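Local coordinates for protein beta-1,3-glucosyltransferase (PDB 5JVV) that is a fungal carbohydrate-active enzyme of the glucosyltransferase type, probably built as a beta-jelly roll of two curved sheets, at residues S96-W101 against V123-Q128. Residues are numbered along the deposited sequence; the frame is centred on the assembly and turned at random.
Sequences SICGAW and VNTQSQ
Gly99 N donates to Asn124 OD1 over 2.7 Å, a side-chain bond that joins two beta turns of what is probably a beta-jelly roll: one leads into strand 100-107, the other lies in the loop after strand 116-121. The pair illustrates how a side-chain amide can tie one turn to the backbone of another: Gly99 is the third residue of the type II turn Ile97-Ala100, while Asn124, at positive phi, is the second of the type II' turn Val123-Gln126. Asn124 CB points away from segment 96-101, yet with CG beside the backbone N (chi1 -58°) the side chain turns back and OD1 reaches Gly99; ND2 hydrogen-bonds to Ala252 O, so both ends of the buried amide are held and its rotation is fixed. Its backbone works too: Asn124 N reaches Ala100 O at 2.8 Å, within the carbonyl plane, and Asn124 O takes a weak bond from Ile97 N. Further along, Ser96 OG donates to Gln126 O over 2.7 Å, tilted from the carbonyl plane. Cys98 SG, disulfide-bonded to Cys262, touches Thr125 CG2 at 3.9 Å. Trp101, whose NE1 hydrogen-bonds to Glu121 OE2, offers one face of its five-membered ring to Val123 CG1, 3.9 Å from the centroid and 17° off the normal.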
ATOM      1  N   SER A  96      12.824  -2.059  -1.451  1.00  9.95           N
ATOM      2  CA  SER A  96      13.030  -3.334  -0.789  1.00 10.57           C
ATOM      3  C   SER A  96      14.137  -3.118   0.225  1.00 12.13           C
ATOM      4  O   SER A  96      15.319  -3.255  -0.087  1.00 14.11           O
ATOM      5  CB  SER A  96      13.423  -4.377  -1.831  1.00 13.03           C
ATOM      6  OG  SER A  96      12.381  -4.498  -2.795  1.00 11.96           O
ATOM      7  N   ILE A  97      13.735  -2.755   1.441  1.00  8.99           N
ATOM      8  CA  ILE A  97      14.635  -2.206   2.450  1.00  8.37           C
ATOM      9  C   ILE A  97      14.320  -2.853   3.794  1.00  7.84           C
ATOM     10  O   ILE A  97      13.162  -2.908   4.185  1.00  8.43           O
ATOM     11  CB  ILE A  97      14.435  -0.676   2.576  1.00  8.40           C
ATOM     12  CG1 ILE A  97      14.752   0.037   1.255  1.00  9.27           C
ATOM     13  CG2 ILE A  97      15.277  -0.106   3.719  1.00  8.09           C
ATOM     14  CD1 ILE A  97      14.154   1.443   1.178  1.00  9.79           C
ATOM     15  N   CYS A  98      15.344  -3.330   4.509  1.00  7.70           N
ATOM     16  CA  CYS A  98      15.134  -3.968   5.801  1.00  9.71           C
ATOM     17  C   CYS A  98      14.404  -3.043   6.763  1.00  9.94           C
ATOM     18  O   CYS A  98      14.781  -1.877   6.927  1.00 11.65           O
ATOM     19  CB  CYS A  98      16.468  -4.399   6.397  1.00  8.98           C
ATOM     20  SG  CYS A  98      17.253  -5.747   5.494  1.00 11.33           S
ATOM     21  N   GLY A  99      13.335  -3.562   7.362  1.00  9.20           N
ATOM     22  CA  GLY A  99      12.534  -2.805   8.307  1.00  8.78           C
ATOM     23  C   GLY A  99      11.300  -2.141   7.727  1.00  9.10           C
ATOM     24  O   GLY A  99      10.349  -1.881   8.462  1.00  9.78           O
ATOM     25  N   ALA A 100      11.304  -1.861   6.424  1.00  8.49           N
ATOM     26  CA  ALA A 100      10.219  -1.086   5.812  1.00  9.26           C
ATOM     27  C   ALA A 100       8.908  -1.866   5.690  1.00  7.10           C
ATOM     28  O   ALA A 100       8.892  -3.089   5.482  1.00  8.71           O
ATOM     29  CB  ALA A 100      10.648  -0.552   4.445  1.00  9.94           C
ATOM     30  N   TRP A 101       7.798  -1.147   5.811  1.00  7.17           N
ATOM     31  CA  TRP A 101       6.468  -1.743   5.661  1.00  7.63           C
ATOM     32  C   TRP A 101       5.525  -0.711   5.049  1.00  9.49           C
ATOM     33  O   TRP A 101       4.745  -0.063   5.752  1.00  9.22           O
ATOM     34  CB  TRP A 101       5.969  -2.247   7.024  1.00  7.17           C
ATOM     35  CG  TRP A 101       4.615  -2.920   7.013  1.00  8.13           C
ATOM     36  CD1 TRP A 101       3.812  -3.175   5.923  1.00  9.57           C
ATOM     37  CD2 TRP A 101       3.912  -3.419   8.153  1.00  8.59           C
ATOM     38  NE1 TRP A 101       2.655  -3.795   6.334  1.00 10.30           N
ATOM     39  CE2 TRP A 101       2.695  -3.957   7.695  1.00  8.82           C
ATOM     40  CE3 TRP A 101       4.198  -3.464   9.519  1.00 10.28           C
ATOM     41  CZ2 TRP A 101       1.756  -4.526   8.561  1.00  8.98           C
ATOM     42  CZ3 TRP A 101       3.265  -4.024  10.381  1.00  8.91           C
ATOM     43  CH2 TRP A 101       2.062  -4.559   9.898  1.00  8.85           C
ATOM     44  N   VAL A 123       6.837  -6.145   3.100  1.00  7.31           N
ATOM     45  CA  VAL A 123       7.733  -5.854   4.208  1.00  7.55           C
ATOM     46  C   VAL A 123       9.162  -6.147   3.830  1.00  8.52           C
ATOM     47  O   VAL A 123       9.435  -7.018   2.983  1.00  9.92           O
ATOM     48  CB  VAL A 123       7.370  -6.691   5.467  1.00 10.61           C
ATOM     49  CG1 VAL A 123       5.993  -6.318   5.984  1.00  8.55           C
ATOM     50  CG2 VAL A 123       7.440  -8.200   5.155  1.00 12.24           C
ATOM     51  N   ASN A 124      10.073  -5.409   4.462  1.00  8.42           N
ATOM     52  CA  ASN A 124      11.497  -5.673   4.351  1.00  8.93           C
ATOM     53  C   ASN A 124      11.941  -5.724   2.896  1.00 11.24           C
ATOM     54  O   ASN A 124      11.558  -4.855   2.120  1.00 10.13           O
ATOM     55  CB  ASN A 124      11.823  -6.929   5.152  1.00 10.21           C
ATOM     56  CG  ASN A 124      11.416  -6.781   6.601  1.00  9.05           C
ATOM     57  OD1 ASN A 124      11.659  -5.723   7.213  1.00 10.91           O
ATOM     58  ND2 ASN A 124      10.763  -7.799   7.154  1.00  9.91           N
ATOM     59  N   THR A 125      12.722  -6.727   2.510  1.00 10.41           N
ATOM     60  CA  THR A 125      13.299  -6.750   1.166  1.00 10.10           C
ATOM     61  C   THR A 125      12.449  -7.490   0.132  1.00  9.81           C
ATOM     62  O   THR A 125      12.964  -7.936  -0.901  1.00 13.17           O
ATOM     63  CB  THR A 125      14.704  -7.355   1.191  1.00 10.21           C
ATOM     64  OG1 THR A 125      14.628  -8.669   1.755  1.00 11.73           O
ATOM     65  CG2 THR A 125      15.642  -6.495   2.039  1.00 15.89           C
ATOM     66  N   GLN A 126      11.152  -7.602   0.406  1.00  9.02           N
ATOM     67  CA  GLN A 126      10.196  -8.204  -0.521  1.00 11.55           C
ATOM     68  C   GLN A 126      10.337  -7.599  -1.918  1.00 12.09           C
ATOM     69  O   GLN A 126      10.615  -6.413  -2.057  1.00 10.66           O
ATOM     70  CB  GLN A 126       8.797  -7.939   0.015  1.00 13.30           C
ATOM     71  CG  GLN A 126       7.685  -8.660  -0.685  1.00 17.20           C
ATOM     72  CD  GLN A 126       6.402  -8.555   0.093  1.00 12.11           C
ATOM     73  OE1 GLN A 126       6.399  -8.634   1.332  1.00  9.81           O
ATOM     74  NE2 GLN A 126       5.301  -8.374  -0.614  1.00 12.26           N
ATOM     75  N   SER A 127      10.135  -8.416  -2.953  1.00 11.88           N
ATOM     76  CA  SER A 127      10.325  -7.956  -4.326  1.00 13.99           C
ATOM     77  C   SER A 127       9.068  -8.035  -5.190  1.00 12.21           C
ATOM     78  O   SER A 127       9.022  -7.428  -6.270  1.00 17.03           O
ATOM     79  CB  SER A 127      11.458  -8.734  -4.995  1.00 19.79           C
ATOM     80  OG  SER A 127      11.192 -10.120  -4.964  1.00 26.81           O
ATOM     81  N   GLN A 128       8.072  -8.789  -4.739  1.00 12.38           N
ATOM     82  CA  GLN A 128       6.819  -8.911  -5.486  1.00 13.79           C
ATOM     83  C   GLN A 128       5.669  -8.474  -4.588  1.00 16.33           C
ATOM     84  O   GLN A 128       5.680  -8.755  -3.394  1.00 16.62           O
ATOM     85  CB  GLN A 128       6.621 -10.354  -5.979  1.00 19.21           C
ATOM     86  CG  GLN A 128       7.669 -10.802  -7.006  1.00 26.99           C
ATOM     87  CD  GLN A 128       7.575 -12.277  -7.379  1.00 32.87           C
ATOM     88  OE1 GLN A 128       8.574 -12.999  -7.347  1.00 34.80           O
ATOM     89  NE2 GLN A 128       6.383 -12.724  -7.756  1.00 27.10           N
TER